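Local coordinates for putative transcriptional regulator TRANSCRIPTION REGULATOR protein (Rhizobium meliloti, PDB 5NLA) that binds the second messenger c-di-GMP and, as an AraC-like transcriptional activator, regulates extracellular polysaccharide production, probably by sequence-specific DNA binding, at residues 119-124 with 375-380; 249-254 with 285-290. One frame throughout, in Å; residues are numbered along the deposited sequence.

Both interactions are buried and largely apolar, yet they join different parts of the chain. Interaction 1, about 8 Å between its centre and that of the chain, closes the modelled C-terminal end over the seven-stranded sheet, with a leucine methyl on an imidazole face. Interaction 2, about 14 Å from the same centre, packs two helices together, with a methionine methyl over a phenyl face and its sulfur set obliquely beside it. It is nested in the long loop closed by interaction 1, and their centres lie about 10 Å apart. They touch where Pro120 and Asp122 pack on Met252, so segment 119-124 abuts the start of helix 251-261.

Interaction 1 (119-124 with 375-380); sequences SPIDHW and DWLKSV
Ile121, which meets Leu377 through its side chain, gives its backbone N-H to Ser119 OG at 3.2 Å, nearly straight with an angle of 163° at the hydrogen. This is an ST turn, and Arg111 NH2 bonds to the same hydroxyl oxygen, so this buried polar atom is gripped by two groups. The turn braces the backbone at Ile121, whose side chain points toward Leu377. The branched Ile121 reaches across with CD1, which lies 3.8 Å from Leu377 CD1, while its CG2 flanks that same methyl; the two side chains cross at about a right angle. The other leucine branch serves the histidine: Leu377 CD2 sits 3.8 Å from the centroid of the His123 ring, 10° off its normal, in a CH-pi contact over the centre of one face. A forked, purely apolar residue suits this place because each methyl has its own partner. His123 CG is anti to the carbonyl carbon, and a chi2 of 63° turns the imidazole broadside to that methyl, bringing CE1 to 3.8 Å from Leu377 CB. Segment 119-124 leads from helix 113-118 into strand 124-129 of the seven-stranded antiparallel sheet, part of a regulatory domain that is consistent with the cupin-like fold of AraC relatives. Leu377, just past helix 373-376, also packs on Leu98 and Phe172 of two neighbouring strands, and His123 shares Phe172. With an alanine at His123, the Leu377 CD2 methyl would probably lose the flat surface beneath it, and a gap would be likely to open between the chain end and the loop. Beyond Leu377 the chain turns outward, where Ser379 OG bonds back to Lys378 O at 2.7 Å and the long Lys378 side chain is exposed.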
loop_
_atom_site.group_PDB
_atom_site.type_symbol
_atom_site.label_atom_id
_atom_site.label_comp_id
_atom_site.label_asym_id
_atom_site.label_seq_id
_atom_site.Cartn_x
_atom_site.Cartn_y
_atom_site.Cartn_z
ATOM N N SER A 119 12.271 4.774 2.262
ATOM C CA SER A 119 11.214 4.396 1.326
ATOM C C SER A 119 10.251 5.548 1.042
ATOM O O SER A 119 9.717 6.162 1.989
ATOM C CB SER A 119 10.395 3.207 1.847
ATOM O OG SER A 119 9.423 2.834 0.892
ATOM N N PRO A 120 9.997 5.813 -0.252
ATOM C CA PRO A 120 8.958 6.745 -0.674
ATOM C C PRO A 120 7.530 6.169 -0.697
ATOM O O PRO A 120 6.594 6.871 -1.099
ATOM C CB PRO A 120 9.402 7.133 -2.088
ATOM C CG PRO A 120 10.119 5.941 -2.591
ATOM C CD PRO A 120 10.759 5.289 -1.403
ATOM N N ILE A 121 7.353 4.921 -0.281
ATOM C CA ILE A 121 6.054 4.264 -0.350
ATOM C C ILE A 121 5.354 4.453 1.000
ATOM O O ILE A 121 5.918 4.105 2.051
ATOM C CB ILE A 121 6.210 2.764 -0.716
ATOM C CG1 ILE A 121 6.837 2.630 -2.109
ATOM C CG2 ILE A 121 4.862 2.050 -0.686
ATOM C CD1 ILE A 121 7.381 1.252 -2.426
ATOM N N ASP A 122 4.152 5.032 0.965
ATOM C CA ASP A 122 3.310 5.174 2.159
ATOM C C ASP A 122 1.826 4.954 1.854
ATOM O O ASP A 122 0.938 5.479 2.548
ATOM C CB ASP A 122 3.518 6.551 2.770
ATOM C CG ASP A 122 3.167 7.674 1.815
ATOM O OD1 ASP A 122 2.943 7.414 0.611
ATOM O OD2 ASP A 122 3.132 8.827 2.280
ATOM N N HIS A 123 1.557 4.143 0.844
ATOM C CA HIS A 123 0.203 3.913 0.402
ATOM C C HIS A 123 -0.596 3.292 1.551
ATOM O O HIS A 123 -0.022 2.704 2.471
ATOM C CB HIS A 123 0.176 2.965 -0.812
ATOM C CG HIS A 123 0.787 3.532 -2.059
ATOM N ND1 HIS A 123 2.114 3.888 -2.146
ATOM C CD2 HIS A 123 0.254 3.778 -3.280
ATOM C CE1 HIS A 123 2.366 4.354 -3.356
ATOM N NE2 HIS A 123 1.257 4.289 -4.069
ATOM N N TRP A 124 -1.914 3.453 1.500
ATOM C CA TRP A 124 -2.823 2.672 2.332
ATOM C C TRP A 124 -3.025 1.354 1.590
ATOM O O TRP A 124 -3.420 1.337 0.425
ATOM C CB TRP A 124 -4.156 3.389 2.498
ATOM C CG TRP A 124 -4.033 4.816 2.923
ATOM C CD1 TRP A 124 -4.098 5.903 2.123
ATOM C CD2 TRP A 124 -3.827 5.304 4.253
ATOM N NE1 TRP A 124 -3.939 7.044 2.866
ATOM C CE2 TRP A 124 -3.770 6.702 4.177
ATOM C CE3 TRP A 124 -3.673 4.690 5.500
ATOM C CZ2 TRP A 124 -3.579 7.503 5.290
ATOM C CZ3 TRP A 124 -3.471 5.486 6.612
ATOM C CH2 TRP A 124 -3.433 6.882 6.499
ATOM N N ASP A 375 8.108 0.452 -8.806
ATOM C CA ASP A 375 7.821 1.122 -10.064
ATOM C C ASP A 375 6.321 1.183 -10.389
ATOM O O ASP A 375 5.864 2.117 -11.050
ATOM C CB ASP A 375 8.595 0.432 -11.194
ATOM C CG ASP A 375 10.113 0.537 -11.010
ATOM O OD1 ASP A 375 10.637 1.680 -10.930
ATOM O OD2 ASP A 375 10.781 -0.516 -10.936
ATOM N N TRP A 376 5.568 0.177 -9.946
ATOM C CA TRP A 376 4.107 0.162 -10.083
ATOM C C TRP A 376 3.454 1.144 -9.124
ATOM O O TRP A 376 2.364 1.658 -9.398
ATOM C CB TRP A 376 3.544 -1.241 -9.818
ATOM C CG TRP A 376 3.867 -2.280 -10.861
ATOM C CD1 TRP A 376 4.748 -2.168 -11.899
ATOM C CD2 TRP A 376 3.331 -3.606 -10.933
ATOM N NE1 TRP A 376 4.778 -3.333 -12.623
ATOM C CE2 TRP A 376 3.919 -4.234 -12.053
ATOM C CE3 TRP A 376 2.399 -4.322 -10.167
ATOM C CZ2 TRP A 376 3.606 -5.556 -12.430
ATOM C CZ3 TRP A 376 2.085 -5.633 -10.543
ATOM C CH2 TRP A 376 2.692 -6.234 -11.662
ATOM N N LEU A 377 4.118 1.390 -7.996
ATOM C CA LEU A 377 3.616 2.304 -6.975
ATOM C C LEU A 377 3.971 3.791 -7.205
ATOM O O LEU A 377 3.674 4.611 -6.345
ATOM C CB LEU A 377 4.068 1.820 -5.589
ATOM C CG LEU A 377 3.461 0.472 -5.160
ATOM C CD1 LEU A 377 4.261 -0.187 -4.053
ATOM C CD2 LEU A 377 2.017 0.635 -4.706
ATOM N N LYS A 378 4.569 4.140 -8.353
ATOM C CA LYS A 378 4.856 5.543 -8.716
ATOM C C LYS A 378 3.642 6.264 -9.333
ATOM O O LYS A 378 3.379 7.433 -9.014
ATOM C CB LYS A 378 6.049 5.639 -9.683
ATOM C CG LYS A 378 7.430 5.538 -9.044
ATOM C CD LYS A 378 8.521 5.932 -10.048
ATOM C CE LYS A 378 9.930 5.636 -9.539
ATOM N NZ LYS A 378 11.012 6.211 -10.396
ATOM N N SER A 379 2.942 5.587 -10.245
ATOM C CA SER A 379 1.687 6.086 -10.862
ATOM C C SER A 379 1.778 7.372 -11.730
ATOM O O SER A 379 0.743 7.968 -12.042
ATOM C CB SER A 379 0.583 6.243 -9.791
ATOM O OG SER A 379 0.681 7.470 -9.076
ATOM N N VAL A 380 2.986 7.776 -12.139
ATOM C CA VAL A 380 3.166 8.985 -12.971
ATOM C C VAL A 380 2.705 8.750 -14.414
ATOM O O VAL A 380 1.602 9.139 -14.796
ATOM C CB VAL A 380 4.633 9.508 -12.979
ATOM C CG1 VAL A 380 5.116 9.789 -11.559
ATOM C CG2 VAL A 380 5.578 8.552 -13.712
#

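Interaction 2 (249-254 with 285-290)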
loop_
_atom_site.group_PDB
_atom_site.type_symbol
_atom_site.label_atom_id
_atom_site.label_comp_id
_atom_site.label_asym_id
_atom_site.label_seq_id
_atom_site.Cartn_x
_atom_site.Cartn_y
_atom_site.Cartn_z
ATOM N N MET A 249 6.248 5.819 12.834
ATOM C CA MET A 249 5.884 6.141 11.451
ATOM C C MET A 249 7.121 6.490 10.605
ATOM O O MET A 249 8.042 7.183 11.071
ATOM C CB MET A 249 4.870 7.312 11.455
ATOM C CG MET A 249 4.147 7.564 10.141
ATOM S SD MET A 249 2.952 8.916 10.167
ATOM C CE MET A 249 1.824 8.249 11.372
ATOM N N GLY A 250 7.131 6.008 9.362
ATOM C CA GLY A 250 8.220 6.286 8.411
ATOM C C GLY A 250 8.196 7.725 7.894
ATOM O O GLY A 250 7.148 8.385 7.911
ATOM N N VAL A 251 9.352 8.207 7.434
ATOM C CA VAL A 251 9.472 9.578 6.970
ATOM C C VAL A 251 8.389 9.994 5.987
ATOM O O VAL A 251 7.751 11.017 6.209
ATOM C CB VAL A 251 10.877 9.965 6.406
ATOM C CG1 VAL A 251 11.865 10.175 7.537
ATOM C CG2 VAL A 251 11.411 8.988 5.367
ATOM N N MET A 252 8.167 9.225 4.927
ATOM C CA MET A 252 7.288 9.677 3.838
ATOM C C MET A 252 5.849 9.835 4.280
ATOM O O MET A 252 5.177 10.771 3.863
ATOM C CB MET A 252 7.339 8.739 2.626
ATOM C CG MET A 252 6.633 9.265 1.375
ATOM S SD MET A 252 7.090 10.927 0.814
ATOM C CE MET A 252 7.511 10.458 -0.857
ATOM N N GLU A 253 5.382 8.927 5.126
ATOM C CA GLU A 253 4.042 9.034 5.696
ATOM C C GLU A 253 3.961 10.295 6.576
ATOM O O GLU A 253 2.970 11.025 6.526
ATOM C CB GLU A 253 3.677 7.754 6.475
ATOM C CG GLU A 253 2.236 7.260 6.321
ATOM C CD GLU A 253 1.382 7.505 7.535
ATOM O OE1 GLU A 253 1.391 8.665 8.012
ATOM O OE2 GLU A 253 0.709 6.553 8.003
ATOM N N ARG A 254 5.014 10.563 7.345
ATOM C CA ARG A 254 5.066 11.772 8.176
ATOM C C ARG A 254 5.120 13.055 7.353
ATOM O O ARG A 254 4.483 14.037 7.722
ATOM C CB ARG A 254 6.211 11.708 9.196
ATOM C CG ARG A 254 5.853 10.849 10.400
ATOM C CD ARG A 254 6.924 10.840 11.466
ATOM N NE ARG A 254 8.142 10.211 10.954
ATOM C CZ ARG A 254 9.372 10.738 10.971
ATOM N NH1 ARG A 254 9.623 11.935 11.515
ATOM N NH2 ARG A 254 10.379 10.040 10.446
ATOM N N TYR A 285 14.449 15.964 -0.643
ATOM C CA TYR A 285 14.638 15.851 -2.082
ATOM C C TYR A 285 14.621 14.385 -2.582
ATOM O O TYR A 285 14.019 14.097 -3.614
ATOM C CB TYR A 285 15.949 16.543 -2.455
ATOM C CG TYR A 285 16.251 16.620 -3.928
ATOM C CD1 TYR A 285 16.790 15.519 -4.606
ATOM C CD2 TYR A 285 16.040 17.805 -4.643
ATOM C CE1 TYR A 285 17.087 15.594 -5.954
ATOM C CE2 TYR A 285 16.341 17.892 -5.991
ATOM C CZ TYR A 285 16.864 16.782 -6.640
ATOM O OH TYR A 285 17.171 16.843 -7.974
ATOM N N GLN A 286 15.290 13.480 -1.865
ATOM C CA GLN A 286 15.278 12.052 -2.217
ATOM C C GLN A 286 13.895 11.446 -2.191
ATOM O O GLN A 286 13.504 10.764 -3.144
ATOM C CB GLN A 286 16.150 11.224 -1.286
ATOM C CG GLN A 286 17.614 11.301 -1.604
ATOM C CD GLN A 286 18.414 10.444 -0.671
ATOM O OE1 GLN A 286 19.142 10.953 0.175
ATOM N NE2 GLN A 286 18.265 9.134 -0.799
ATOM N N LEU A 287 13.169 11.675 -1.099
ATOM C CA LEU A 287 11.821 11.124 -0.960
ATOM C C LEU A 287 10.900 11.594 -2.070
ATOM O O LEU A 287 10.049 10.818 -2.517
ATOM C CB LEU A 287 11.210 11.466 0.398
ATOM C CG LEU A 287 11.889 10.778 1.586
ATOM C CD1 LEU A 287 11.508 11.414 2.912
ATOM C CD2 LEU A 287 11.581 9.288 1.610
ATOM N N PHE A 288 11.093 12.833 -2.536
ATOM C CA PHE A 288 10.208 13.445 -3.519
ATOM C C PHE A 288 10.730 13.473 -4.961
ATOM O O PHE A 288 10.072 14.047 -5.830
ATOM C CB PHE A 288 9.800 14.842 -3.031
ATOM C CG PHE A 288 8.828 14.804 -1.890
ATOM C CD1 PHE A 288 9.264 14.581 -0.591
ATOM C CD2 PHE A 288 7.463 14.932 -2.119
ATOM C CE1 PHE A 288 8.365 14.512 0.461
ATOM C CE2 PHE A 288 6.554 14.860 -1.073
ATOM C CZ PHE A 288 7.006 14.652 0.220
ATOM N N GLU A 289 11.867 12.828 -5.233
ATOM C CA GLU A 289 12.428 12.781 -6.602
ATOM C C GLU A 289 11.616 11.890 -7.574
ATOM O O GLU A 289 11.576 12.168 -8.770
ATOM C CB GLU A 289 13.929 12.399 -6.579
ATOM C CG GLU A 289 14.646 12.287 -7.931
ATOM C CD GLU A 289 14.675 13.582 -8.741
ATOM O OE1 GLU A 289 13.600 14.090 -9.140
ATOM O OE2 GLU A 289 15.787 14.094 -9.012
ATOM N N PRO A 290 10.979 10.817 -7.075
ATOM C CA PRO A 290 10.009 10.088 -7.895
ATOM C C PRO A 290 8.809 10.894 -8.405
ATOM O O PRO A 290 8.345 10.636 -9.514
ATOM C CB PRO A 290 9.532 8.991 -6.949
ATOM C CG PRO A 290 10.752 8.675 -6.155
ATOM C CD PRO A 290 11.383 10.018 -5.903
#
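Val251 and Met252 press the start of helix 251-261 onto Leu287 and Phe288, and the residues just before them set up that start. Met249 O accepts Arg254 NE at 3.0 Å, the donor lying above the carbonyl plane, so the arginine folds back over the beginning of the helix. Gly250 follows as N-cap, its carbonyl taking the N-H of Arg254 in the first helical turn. Val251, short and branched, then touches with one methyl: CG2 lies 3.5 Å from Leu287 CD1 and also meets CD2, the two side chains crossing at about a right angle. Met252 needs a flexible chain to reach farther. Its CG is anti to the backbone N (chi1 -170°), and bends at the next two torsions bring the thioether round to Phe288. There CE stands over the middle of the ring, 4.3 Å from its centroid and 8° off the normal, a CH-pi contact. SD, at 4.2 Å from the same centroid, approaches obliquely as a Met-aromatic contact. The CE methyl also packs against Leu287 CB at 4.0 Å. Glu253 turns elsewhere, with OE2 bonded to Ser154 OG. Phe288 meanwhile meets Tyr297 edge-to-face and lies on Ala255 and Ile259, farther along helix 251-261. The leucine-phenylalanine pair of helix 281-288, docked on a preceding helix, is consistent with the first of the two helix-turn-helix motifs of AraC-family DNA-binding domains, with helix 281-288 probably its recognition helix.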